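Local coordinates for purine-binding protein BAB2_0673 (Brucella melitensis biovar Abortus, PDB 3S99) that binds adenine and probably other purines such as guanine, and may deliver them to an ABC-type uptake system, at residues K241-P244 with D245-L248; A263-L267 with D268-K272; I276-G279 with M280-L284; E305-K309 with S310-N314; A335-Q338 with T339-G342. One frame throughout, in Å; residues are numbered along the deposited sequence.

Interaction 1: residues K241-P244 with D245-L248; sequences KFAP and DTQL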
loop_
_atom_site.group_PDB
_atom_site.type_symbol
_atom_site.label_atom_id
_atom_site.label_comp_id
_atom_site.label_asym_id
_atom_site.label_seq_id
_atom_site.Cartn_x
_atom_site.Cartn_y
_atom_site.Cartn_z
ATOM N N LYS A 241 -8.302 -12.622 -10.327
ATOM C CA LYS A 241 -9.274 -12.742 -11.430
ATOM C C LYS A 241 -8.746 -12.132 -12.730
ATOM O O LYS A 241 -9.127 -12.576 -13.807
ATOM C CB LYS A 241 -10.639 -12.120 -11.081
ATOM N N PHE A 242 -7.846 -11.149 -12.622
ATOM C CA PHE A 242 -7.235 -10.513 -13.796
ATOM C C PHE A 242 -5.955 -11.211 -14.289
ATOM O O PHE A 242 -5.381 -10.818 -15.302
ATOM C CB PHE A 242 -6.953 -9.035 -13.467
ATOM C CG PHE A 242 -8.182 -8.265 -13.144
ATOM C CD1 PHE A 242 -8.948 -7.699 -14.153
ATOM C CD2 PHE A 242 -8.605 -8.140 -11.837
ATOM C CE1 PHE A 242 -10.084 -6.989 -13.852
ATOM C CE2 PHE A 242 -9.741 -7.440 -11.524
ATOM C CZ PHE A 242 -10.488 -6.869 -12.520
ATOM N N ALA A 243 -5.500 -12.240 -13.570
ATOM C CA ALA A 243 -4.242 -12.906 -13.878
ATOM C C ALA A 243 -4.260 -14.289 -13.216
ATOM O O ALA A 243 -3.417 -14.570 -12.369
ATOM C CB ALA A 243 -3.047 -12.064 -13.364
ATOM N N PRO A 244 -5.233 -15.138 -13.595
ATOM C CA PRO A 244 -5.541 -16.353 -12.846
ATOM C C PRO A 244 -4.390 -17.341 -12.777
ATOM O O PRO A 244 -4.223 -17.990 -11.767
ATOM C CB PRO A 244 -6.735 -16.977 -13.606
ATOM C CG PRO A 244 -7.169 -15.989 -14.612
ATOM C CD PRO A 244 -6.053 -15.003 -14.814
ATOM N N ASP A 245 -3.616 -17.463 -13.844
ATOM C CA ASP A 245 -2.498 -18.374 -13.842
ATOM C C ASP A 245 -1.151 -17.675 -13.651
ATOM O O ASP A 245 -0.123 -18.348 -13.665
ATOM C CB ASP A 245 -2.492 -19.265 -15.099
ATOM C CG ASP A 245 -2.386 -18.480 -16.396
ATOM O OD1 ASP A 245 -2.611 -17.256 -16.412
ATOM O OD2 ASP A 245 -2.089 -19.111 -17.423
ATOM N N THR A 246 -1.134 -16.353 -13.422
ATOM C CA THR A 246 0.164 -15.673 -13.277
ATOM C C THR A 246 0.338 -14.830 -12.016
ATOM O O THR A 246 1.475 -14.516 -11.657
ATOM C CB THR A 246 0.509 -14.822 -14.511
ATOM O OG1 THR A 246 -0.568 -13.922 -14.775
ATOM C CG2 THR A 246 0.773 -15.718 -15.734
ATOM N N GLN A 247 -0.740 -14.472 -11.318
ATOM C CA GLN A 247 -0.551 -13.828 -10.026
ATOM C C GLN A 247 0.029 -14.825 -9.038
ATOM O O GLN A 247 -0.494 -15.932 -8.875
ATOM C CB GLN A 247 -1.818 -13.205 -9.447
ATOM C CG GLN A 247 -1.496 -12.380 -8.158
ATOM C CD GLN A 247 -2.724 -11.860 -7.444
ATOM O OE1 GLN A 247 -3.109 -10.710 -7.635
ATOM N NE2 GLN A 247 -3.339 -12.700 -6.595
ATOM N N LEU A 248 1.090 -14.417 -8.352
ATOM C CA LEU A 248 1.749 -15.257 -7.335
ATOM C C LEU A 248 1.108 -15.049 -5.967
ATOM O O LEU A 248 0.887 -15.987 -5.220
ATOM C CB LEU A 248 3.223 -14.911 -7.284
ATOM C CG LEU A 248 4.007 -15.216 -8.572
ATOM C CD1 LEU A 248 5.303 -14.430 -8.649
ATOM C CD2 LEU A 248 4.284 -16.722 -8.688
#
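Ala243 and Thr246 face each other across a tight reversal of the chain, the methyl carbon CB of Ala243 lying 3.4 Å from OG1 of Thr246. The hydroxyl gets there because chi1 of Thr246 (54°) sets OG1 between its own backbone N and carbonyl carbon, while CG2 is turned to the other branch position, beside the backbone N. Gln247 approaches differently. Its CB sits 3.6 Å from Ala243 O, but CG is anti to the backbone N (chi1 -173°) and the extended chain carries the amide away from the turn. That amide is held at both ends from outside, NE2 giving a hydrogen bond to Asp238 OD1 and OE1 accepting from Met239 N. The backbone forms a type I beta turn from Ala243 to Thr246, with Pro244 and Asp245 at its corners, just ahead of strand 247-253 of the mixed sheet. Ala243 O is its central acceptor. Thr246 N closes the turn at 3.1 Å from Ala243 O, coming from well above the carbonyl plane, while Gln247 N, 2.9 Å from the same oxygen, makes a straighter bond (168° at the hydrogen) tilted only slightly from that plane. Two bonds therefore grip one buried carbonyl and fix the exit into the strand. At the exposed corner, the CB atoms of Pro244 and Asp245 both point away from the opposite arm. Helix 220-227 lies against the turn: Ala243 packs on Ile222, Thr246 and Pro244 on His226, and Asp245 OD1 makes a weak hydrogen bond with His226 NE2.

Interaction 2: residues A263-L267 with D268-K272; sequences AKAVL and DGTWK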
loop_
_atom_site.group_PDB
_atom_site.type_symbol
_atom_site.label_atom_id
_atom_site.label_comp_id
_atom_site.label_asym_id
_atom_site.label_seq_id
_atom_site.Cartn_x
_atom_site.Cartn_y
_atom_site.Cartn_z
ATOM N N ALA A 263 -16.146 4.070 13.029
ATOM C CA ALA A 263 -17.548 4.495 12.908
ATOM C C ALA A 263 -18.309 4.203 14.196
ATOM O O ALA A 263 -19.077 5.057 14.684
ATOM C CB ALA A 263 -18.232 3.820 11.713
ATOM N N LYS A 264 -18.053 3.028 14.777
ATOM C CA LYS A 264 -18.617 2.669 16.086
ATOM C C LYS A 264 -18.197 3.673 17.170
ATOM O O LYS A 264 -19.015 4.085 17.999
ATOM C CB LYS A 264 -18.150 1.276 16.505
ATOM C CG LYS A 264 -18.958 0.119 15.906
ATOM C CD LYS A 264 -18.304 -1.216 16.243
ATOM C CE LYS A 264 -19.085 -2.377 15.658
ATOM N NZ LYS A 264 -18.613 -3.653 16.205
ATOM N N ALA A 265 -16.921 4.086 17.124
ATOM C CA ALA A 265 -16.384 5.044 18.086
ATOM C C ALA A 265 -17.065 6.406 17.935
ATOM O O ALA A 265 -17.318 7.074 18.925
ATOM C CB ALA A 265 -14.847 5.157 17.958
ATOM N N VAL A 266 -17.400 6.812 16.715
ATOM C CA VAL A 266 -18.152 8.042 16.517
ATOM C C VAL A 266 -19.600 7.898 17.060
ATOM O O VAL A 266 -20.055 8.724 17.835
ATOM C CB VAL A 266 -18.150 8.458 15.058
ATOM C CG1 VAL A 266 -19.166 9.554 14.801
ATOM C CG2 VAL A 266 -16.727 8.902 14.652
ATOM N N LEU A 267 -20.282 6.837 16.661
ATOM C CA LEU A 267 -21.608 6.505 17.164
ATOM C C LEU A 267 -21.677 6.432 18.695
ATOM O O LEU A 267 -22.641 6.893 19.276
ATOM C CB LEU A 267 -22.070 5.161 16.573
ATOM C CG LEU A 267 -22.391 5.094 15.064
ATOM C CD1 LEU A 267 -22.410 3.662 14.561
ATOM C CD2 LEU A 267 -23.721 5.797 14.736
ATOM N N ASP A 268 -20.685 5.846 19.362
ATOM C CA ASP A 268 -20.769 5.747 20.824
ATOM C C ASP A 268 -20.126 6.914 21.592
ATOM O O ASP A 268 -20.130 6.909 22.810
ATOM C CB ASP A 268 -20.278 4.389 21.335
ATOM C CG ASP A 268 -18.772 4.205 21.239
ATOM O OD1 ASP A 268 -18.033 5.175 20.973
ATOM O OD2 ASP A 268 -18.331 3.062 21.452
ATOM N N GLY A 269 -19.567 7.893 20.881
ATOM C CA GLY A 269 -18.984 9.089 21.495
ATOM C C GLY A 269 -17.600 8.946 22.091
ATOM O O GLY A 269 -17.178 9.829 22.839
ATOM N N THR A 270 -16.891 7.852 21.789
ATOM C CA THR A 270 -15.572 7.606 22.339
ATOM C C THR A 270 -14.427 7.867 21.297
ATOM O O THR A 270 -13.284 7.576 21.575
ATOM C CB THR A 270 -15.422 6.159 22.888
ATOM O OG1 THR A 270 -15.508 5.238 21.807
ATOM C CG2 THR A 270 -16.512 5.778 23.976
ATOM N N TRP A 271 -14.731 8.423 20.127
ATOM C CA TRP A 271 -13.712 8.611 19.090
ATOM C C TRP A 271 -12.748 9.664 19.590
ATOM O O TRP A 271 -13.139 10.764 19.950
ATOM C CB TRP A 271 -14.321 9.085 17.760
ATOM C CG TRP A 271 -13.360 9.192 16.574
ATOM C CD1 TRP A 271 -13.251 8.306 15.548
ATOM C CD2 TRP A 271 -12.422 10.256 16.267
ATOM N NE1 TRP A 271 -12.328 8.741 14.625
ATOM C CE2 TRP A 271 -11.792 9.923 15.044
ATOM C CE3 TRP A 271 -12.046 11.430 16.903
ATOM C CZ2 TRP A 271 -10.809 10.733 14.449
ATOM C CZ3 TRP A 271 -11.036 12.239 16.308
ATOM C CH2 TRP A 271 -10.481 11.905 15.082
ATOM N N LYS A 272 -11.488 9.312 19.590
ATOM C CA LYS A 272 -10.423 10.237 19.916
ATOM C C LYS A 272 -9.303 10.127 18.880
ATOM O O LYS A 272 -9.021 9.021 18.331
ATOM C CB LYS A 272 -9.899 9.912 21.312
ATOM C CG LYS A 272 -10.903 10.167 22.458
ATOM C CD LYS A 272 -10.356 9.719 23.858
ATOM C CE LYS A 272 -10.398 8.204 24.001
ATOM N NZ LYS A 272 -11.841 7.722 24.040
#
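Thr270 N is shared by two acceptors, Ala265 O at 3.0 Å across the helix end and the Asp268 carboxylate. Asp268 OD1 also takes the hydroxyl: Thr270 OG1 gives it a 2.7 Å bond on the syn side, and Thr270 N comes on the anti side, both from the same face of the carboxylate. The Asp268 side chain thus closes an Asx turn, made possible by a chi1 of 72° that folds CG back over its own backbone. Gly269, with positive phi, is where the chain leaves helix 256-268 in a Schellman motif, and Gly269 N bonds to Val266 O (3.2 Å) from above the carbonyl plane. Beyond this polar knot the loop drops along the helix. Trp271 and Val266 run side by side in the same direction, with Val266 CG2 obliquely placed 3.6 Å from Trp271 CD1, and Ala265 CB stands 4.0 Å from Trp271 CB. The indole is fixed from outside by Glu114 OE2, which accepts from NE1, and by a cation-pi contact with Arg262. Val266 and Trp271 both rest on Leu89 of strand 89-92 and Lys112 of strand 112-116, while Ala263 packs on Leu53 and Leu57 of helix 42-57.

Interaction 3: residues I276-G279 with M280-L284; sequences IWWG and MKEGL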
loop_
_atom_site.group_PDB
_atom_site.type_symbol
_atom_site.label_atom_id
_atom_site.label_comp_id
_atom_site.label_asym_id
_atom_site.label_seq_id
_atom_site.Cartn_x
_atom_site.Cartn_y
_atom_site.Cartn_z
ATOM N N ILE A 276 -1.618 5.823 14.067
ATOM C CA ILE A 276 -1.288 4.398 14.135
ATOM C C ILE A 276 -0.564 3.937 12.874
ATOM O O ILE A 276 -0.810 4.429 11.757
ATOM C CB ILE A 276 -2.576 3.522 14.404
ATOM C CG1 ILE A 276 -3.644 3.701 13.312
ATOM C CG2 ILE A 276 -3.191 3.881 15.733
ATOM C CD1 ILE A 276 -3.669 2.607 12.306
ATOM N N TRP A 277 0.341 2.991 13.055
ATOM C CA TRP A 277 0.998 2.371 11.941
ATOM C C TRP A 277 1.015 0.908 12.233
ATOM O O TRP A 277 1.746 0.437 13.128
ATOM C CB TRP A 277 2.410 2.931 11.746
ATOM C CG TRP A 277 3.021 2.587 10.411
ATOM C CD1 TRP A 277 2.395 2.047 9.326
ATOM C CD2 TRP A 277 4.372 2.820 10.017
ATOM N NE1 TRP A 277 3.276 1.922 8.273
ATOM C CE2 TRP A 277 4.499 2.395 8.669
ATOM C CE3 TRP A 277 5.491 3.349 10.668
ATOM C CZ2 TRP A 277 5.704 2.482 7.956
ATOM C CZ3 TRP A 277 6.713 3.452 9.934
ATOM C CH2 TRP A 277 6.796 2.985 8.600
ATOM N N TRP A 278 0.157 0.173 11.527
ATOM C CA TRP A 278 -0.023 -1.232 11.842
ATOM C C TRP A 278 0.304 -2.104 10.632
ATOM O O TRP A 278 0.247 -1.645 9.490
ATOM C CB TRP A 278 -1.461 -1.495 12.272
ATOM C CG TRP A 278 -1.883 -0.882 13.563
ATOM C CD1 TRP A 278 -1.076 -0.386 14.568
ATOM C CD2 TRP A 278 -3.227 -0.731 14.023
ATOM N NE1 TRP A 278 -1.847 0.095 15.598
ATOM C CE2 TRP A 278 -3.168 -0.128 15.309
ATOM C CE3 TRP A 278 -4.477 -1.050 13.481
ATOM C CZ2 TRP A 278 -4.322 0.188 16.046
ATOM C CZ3 TRP A 278 -5.631 -0.759 14.229
ATOM C CH2 TRP A 278 -5.541 -0.129 15.484
ATOM N N GLY A 279 0.611 -3.380 10.901
ATOM C CA GLY A 279 1.027 -4.311 9.865
ATOM C C GLY A 279 0.309 -5.630 9.961
ATOM O O GLY A 279 -0.904 -5.683 10.247
ATOM N N MET A 280 1.054 -6.709 9.738
ATOM C CA MET A 280 0.460 -8.031 9.675
ATOM C C MET A 280 -0.029 -8.510 11.049
ATOM O O MET A 280 -1.078 -9.148 11.140
ATOM C CB MET A 280 1.456 -9.027 9.087
ATOM C CG MET A 280 1.760 -8.768 7.617
ATOM S SD MET A 280 2.981 -9.878 6.894
ATOM C CE MET A 280 2.587 -9.628 5.159
ATOM N N LYS A 281 0.741 -8.212 12.105
ATOM C CA LYS A 281 0.411 -8.678 13.447
ATOM C C LYS A 281 -0.947 -8.166 13.861
ATOM O O LYS A 281 -1.746 -8.904 14.451
ATOM C CB LYS A 281 1.472 -8.231 14.467
ATOM C CG LYS A 281 1.201 -8.712 15.935
ATOM C CD LYS A 281 2.425 -8.337 16.815
ATOM C CE LYS A 281 2.316 -8.784 18.290
ATOM N NZ LYS A 281 1.389 -7.930 19.091
ATOM N N GLU A 282 -1.190 -6.888 13.549
ATOM C CA GLU A 282 -2.388 -6.194 13.952
ATOM C C GLU A 282 -3.531 -6.457 12.975
ATOM O O GLU A 282 -4.665 -6.094 13.257
ATOM C CB GLU A 282 -2.143 -4.687 14.025
ATOM C CG GLU A 282 -1.083 -4.264 15.050
ATOM C CD GLU A 282 0.309 -4.184 14.474
ATOM O OE1 GLU A 282 0.508 -4.670 13.330
ATOM O OE2 GLU A 282 1.206 -3.636 15.167
ATOM N N GLY A 283 -3.216 -7.021 11.810
ATOM C CA GLY A 283 -4.223 -7.421 10.841
ATOM C C GLY A 283 -4.610 -6.438 9.747
ATOM O O GLY A 283 -5.593 -6.663 9.053
ATOM N N LEU A 284 -3.838 -5.370 9.568
ATOM C CA LEU A 284 -4.184 -4.330 8.638
ATOM C C LEU A 284 -3.658 -4.705 7.242
ATOM O O LEU A 284 -4.174 -4.256 6.241
ATOM C CB LEU A 284 -3.629 -2.969 9.109
ATOM C CG LEU A 284 -4.314 -1.686 8.630
ATOM C CD1 LEU A 284 -5.862 -1.642 8.998
ATOM C CD2 LEU A 284 -3.573 -0.442 9.191
HETATM O O HOH W 1 3.022 -1.767 14.214
#
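At the crossover from strand 275-278, the outer strand of the parallel sheet, to strand 285-287 of the mixed sheet, Glu282 folds back over Trp278 and Gly279. Glu282 CG lies over one face of the indole, 4.0 Å from the centroid of the five-membered ring and 23° off its normal, a CH-pi contact. Ile276 CD1 sits above the opposite face, so the ring is sandwiched between aliphatic groups. A bend at chi2 of Glu282 (91°) turns the carboxylate back toward the backbone, its plane only 10° from that of the ring. OE1 then takes a nearly straight 2.8 Å bond from Gly279 N, which arrives from above the carboxylate plane. The other oxygen, OE2, is tied to the strand through a water that donates to it and to Trp277 O, each at 2.8 Å. Farther along the chain, Leu284 CD2 comes to 3.9 Å from Trp278 CB. Gly279 O receives Leu284 N at 3.0 Å and Gly283 N in a weak bond. Met280 N itself donates to Glu134 OE1. A turn of helical backbone angles, without regular helical bonding, ends at Gly283 of positive phi; the bond from Leu284 N to Gly279 O around the weak one from Gly283 N to Met280 O follows the pattern of a Schellman motif, here in a connection between the two lobes of a type I periplasmic-binding-protein fold.

Interaction 4: residues E305-K309 with S310-N314; sequences EARIK and SGELN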
loop_
_atom_site.group_PDB
_atom_site.type_symbol
_atom_site.label_atom_id
_atom_site.label_comp_id
_atom_site.label_asym_id
_atom_site.label_seq_id
_atom_site.Cartn_x
_atom_site.Cartn_y
_atom_site.Cartn_z
ATOM N N GLU A 305 5.612 -14.891 6.249
ATOM C CA GLU A 305 4.491 -14.073 6.711
ATOM C C GLU A 305 4.266 -14.351 8.183
ATOM O O GLU A 305 4.058 -13.421 8.967
ATOM C CB GLU A 305 3.203 -14.357 5.919
ATOM C CG GLU A 305 1.982 -13.585 6.455
ATOM C CD GLU A 305 0.794 -13.557 5.505
ATOM O OE1 GLU A 305 0.633 -14.516 4.725
ATOM O OE2 GLU A 305 0.008 -12.565 5.557
ATOM N N ALA A 306 4.362 -15.623 8.556
ATOM C CA ALA A 306 4.111 -16.026 9.931
ATOM C C ALA A 306 5.136 -15.419 10.864
ATOM O O ALA A 306 4.794 -15.033 11.975
ATOM C CB ALA A 306 4.113 -17.553 10.084
ATOM N N ARG A 307 6.385 -15.331 10.417
ATOM C CA ARG A 307 7.439 -14.774 11.254
ATOM C C ARG A 307 7.304 -13.266 11.432
ATOM O O ARG A 307 7.667 -12.737 12.499
ATOM C CB ARG A 307 8.820 -15.107 10.703
ATOM C CG ARG A 307 9.311 -16.488 11.036
ATOM C CD ARG A 307 10.530 -16.860 10.182
ATOM N NE ARG A 307 11.620 -15.888 10.320
ATOM C CZ ARG A 307 12.489 -15.559 9.357
ATOM N NH1 ARG A 307 12.434 -16.114 8.141
ATOM N NH2 ARG A 307 13.434 -14.660 9.614
ATOM N N ILE A 308 6.832 -12.580 10.388
ATOM C CA ILE A 308 6.548 -11.143 10.461
ATOM C C ILE A 308 5.325 -10.915 11.383
ATOM O O ILE A 308 5.337 -10.036 12.251
ATOM C CB ILE A 308 6.293 -10.533 9.086
ATOM C CG1 ILE A 308 7.564 -10.644 8.223
ATOM C CG2 ILE A 308 5.827 -9.077 9.203
ATOM C CD1 ILE A 308 7.334 -10.456 6.822
ATOM N N LYS A 309 4.296 -11.730 11.186
ATOM C CA LYS A 309 3.064 -11.596 11.928
ATOM C C LYS A 309 3.258 -11.825 13.430
ATOM O O LYS A 309 2.584 -11.198 14.236
ATOM C CB LYS A 309 1.988 -12.499 11.314
ATOM C CG LYS A 309 0.601 -12.327 11.887
ATOM C CD LYS A 309 -0.443 -13.253 11.198
ATOM C CE LYS A 309 -1.835 -13.123 11.817
ATOM N NZ LYS A 309 -2.691 -14.363 11.675
ATOM N N SER A 310 4.192 -12.699 13.813
ATOM C CA SER A 310 4.490 -12.946 15.221
ATOM C C SER A 310 5.363 -11.856 15.864
ATOM O O SER A 310 5.441 -11.801 17.079
ATOM C CB SER A 310 5.248 -14.270 15.373
ATOM O OG SER A 310 6.516 -14.146 14.748
ATOM N N GLY A 311 6.085 -11.075 15.063
ATOM C CA GLY A 311 7.076 -10.110 15.585
ATOM C C GLY A 311 8.540 -10.556 15.535
ATOM O O GLY A 311 9.456 -9.794 15.916
ATOM N N GLU A 312 8.782 -11.779 15.065
ATOM C CA GLU A 312 10.150 -12.271 14.954
ATOM C C GLU A 312 10.925 -11.604 13.813
ATOM O O GLU A 312 12.093 -11.286 13.984
ATOM C CB GLU A 312 10.198 -13.800 14.808
ATOM C CG GLU A 312 11.643 -14.344 14.562
ATOM C CD GLU A 312 11.731 -15.859 14.524
ATOM O OE1 GLU A 312 10.704 -16.538 14.770
ATOM O OE2 GLU A 312 12.840 -16.376 14.250
ATOM N N LEU A 313 10.288 -11.403 12.658
ATOM C CA LEU A 313 10.991 -10.870 11.504
ATOM C C LEU A 313 10.532 -9.443 11.252
ATOM O O LEU A 313 9.336 -9.191 11.118
ATOM C CB LEU A 313 10.719 -11.699 10.243
ATOM C CG LEU A 313 11.387 -11.237 8.936
ATOM C CD1 LEU A 313 12.940 -11.178 9.080
ATOM C CD2 LEU A 313 10.991 -12.232 7.859
ATOM N N ASN A 314 11.507 -8.542 11.216
ATOM C CA ASN A 314 11.323 -7.201 10.739
ATOM C C ASN A 314 12.259 -7.008 9.561
ATOM O O ASN A 314 13.475 -6.963 9.734
ATOM C CB ASN A 314 11.600 -6.184 11.849
ATOM C CG ASN A 314 10.587 -6.287 12.981
ATOM O OD1 ASN A 314 10.918 -6.703 14.097
ATOM N ND2 ASN A 314 9.344 -5.925 12.695
HETATM O O HOH W 2 7.316 -8.295 12.694
#
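Leu313 packs over Arg307 and against Ile308 where the chain leaves helix 295-310. Its CD2 stands over one face of the guanidinium, off toward the rim, while CD1 is 3.6 Å from Arg307 NH2. The same CD2 is 3.8 Å from Ile308 CG1. Arg307 reaches this position through a bend at chi3 (56°). Glu312 OE2, oblique to the guanidinium, stays 4.1 Å from Arg307 NE, beyond a salt bridge, and that NE is buried with no partner in the model. Bonds to backbone carbonyls set these side chains. Arg307 O is gripped from opposite faces of its carbonyl plane, by Leu313 N and by the side-chain hydroxyl Ser310 OG, each at 2.9 Å. Gly311, with positive phi, turns the chain in a Schellman motif, its N bonded to Ile308 O at 3.1 Å. A water then donates to both Ile308 O and Leu313 O, at 2.7 Å each, bridging the last turn to the departing loop, and Ile308 CA adds a CA-H...O contact to Leu313 O. Further out, Ile308 rests on Glu134 and Val138 and Leu313 on Tyr137, all of helix 132-146, so the end of helix 295-310 and its exit loop lie against that helix.

Interaction 5: residues A335-Q338 with T339-G342; sequences ADDQ and TLLG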
loop_
_atom_site.group_PDB
_atom_site.type_symbol
_atom_site.label_atom_id
_atom_site.label_comp_id
_atom_site.label_asym_id
_atom_site.label_seq_id
_atom_site.Cartn_x
_atom_site.Cartn_y
_atom_site.Cartn_z
ATOM N N ALA A 335 15.477 -1.026 12.355
ATOM C CA ALA A 335 15.214 0.382 12.027
ATOM C C ALA A 335 14.245 1.053 12.993
ATOM O O ALA A 335 13.328 0.401 13.503
ATOM C CB ALA A 335 14.666 0.517 10.613
ATOM N N ASP A 336 14.445 2.351 13.222
ATOM C CA ASP A 336 13.430 3.170 13.887
ATOM C C ASP A 336 12.383 3.542 12.861
ATOM O O ASP A 336 12.712 3.888 11.725
ATOM C CB ASP A 336 13.988 4.477 14.429
ATOM C CG ASP A 336 14.968 4.285 15.556
ATOM O OD1 ASP A 336 15.100 3.161 16.083
ATOM O OD2 ASP A 336 15.623 5.288 15.897
ATOM N N ASP A 337 11.134 3.539 13.306
ATOM C CA ASP A 337 10.007 3.884 12.453
ATOM C C ASP A 337 10.156 5.289 11.920
ATOM O O ASP A 337 9.799 5.555 10.792
ATOM C CB ASP A 337 8.688 3.781 13.224
ATOM C CG ASP A 337 8.177 2.334 13.365
ATOM O OD1 ASP A 337 8.755 1.377 12.815
ATOM O OD2 ASP A 337 7.139 2.159 14.024
ATOM N N GLN A 338 10.678 6.205 12.728
ATOM C CA GLN A 338 10.900 7.559 12.238
ATOM C C GLN A 338 11.821 7.591 10.992
ATOM O O GLN A 338 11.604 8.401 10.090
ATOM C CB GLN A 338 11.469 8.453 13.330
ATOM C CG GLN A 338 11.539 9.911 12.982
ATOM C CD GLN A 338 12.097 10.729 14.129
ATOM O OE1 GLN A 338 11.346 11.372 14.855
ATOM N NE2 GLN A 338 13.408 10.682 14.312
ATOM N N THR A 339 12.817 6.721 10.940
ATOM C CA THR A 339 13.688 6.650 9.755
ATOM C C THR A 339 12.899 6.164 8.530
ATOM O O THR A 339 13.008 6.735 7.438
ATOM C CB THR A 339 14.881 5.734 10.000
ATOM O OG1 THR A 339 15.593 6.218 11.137
ATOM C CG2 THR A 339 15.853 5.697 8.781
ATOM N N LEU A 340 12.067 5.146 8.722
ATOM C CA LEU A 340 11.259 4.625 7.625
ATOM C C LEU A 340 10.323 5.694 7.064
ATOM O O LEU A 340 10.124 5.788 5.843
ATOM C CB LEU A 340 10.456 3.382 8.053
ATOM C CG LEU A 340 11.243 2.203 8.659
ATOM C CD1 LEU A 340 10.370 0.935 8.725
ATOM C CD2 LEU A 340 12.559 1.959 7.891
ATOM N N LEU A 341 9.775 6.528 7.945
ATOM C CA LEU A 341 8.695 7.439 7.565
ATOM C C LEU A 341 9.220 8.577 6.720
ATOM O O LEU A 341 8.465 9.229 5.977
ATOM C CB LEU A 341 7.979 7.982 8.818
ATOM C CG LEU A 341 6.945 7.059 9.474
ATOM C CD1 LEU A 341 6.281 7.772 10.642
ATOM C CD2 LEU A 341 5.875 6.631 8.468
ATOM N N GLY A 342 10.514 8.835 6.838
ATOM C CA GLY A 342 11.170 9.808 5.977
ATOM C C GLY A 342 12.089 9.177 4.957
ATOM O O GLY A 342 12.874 9.891 4.350
#
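Ala335 CB and Leu340 CD2 meet at 3.7 Å, the one apolar side-chain contact between 335-338 and 339-342 and the tight part of this short helix. With chi1 at -55°, CG of Leu340 stands beside its own backbone N, sending CD2 back toward the residue that precedes the cap. Trp328 and Phe316 pack on both partners, and Trp277 lies against Leu340 as well, which keeps Leu340 buried. The bond from Leu341 N to Asp337 O, 3.0 Å and nearly along the C=O axis, is the sound one across the turn. The rest is looser. Asp336 O takes Thr339 N and Leu340 N in two weak bonds, and Gln338 O has only long, weak ones, with Gly342 N at 3.5 Å and Leu341 N at 3.4 Å. Gln338 lies on the exposed side, its CB pointing away and its chain extended beyond CG. Asp337 is held from outside, its carboxylate in a salt bridge with Arg131. Asp336 occupies the N-cap position, though its side chain makes no capping bond. An apolar pair joining the residue before the N-cap, Ala335, to the fourth residue of the helix, Leu340, is the hydrophobic staple of a helix N-terminus.

In the fold
Interaction 3 is the hub. It touches interaction 4, with Met280 SD 3.8 Å from Ile308 CG2, and interaction 5, where Trp277 CZ3 comes to 3.6 Å from Leu341 CD2; their centres lie about 12 and 16 Å from its own. Interactions 4 and 5 do not touch, their nearest atoms being about 6 Å apart, and a magnesium ion lies about 4 Å from Gly311 and about 8 Å from the Asp337 side chain. Adenine is about 12 Å from the side chain of Leu284 and about 11 Å from that of Leu341. Interactions 1 and 2 stand away from the adenine site, their centres about 40 Å apart; 263-272 precede interaction 3 with three residues between.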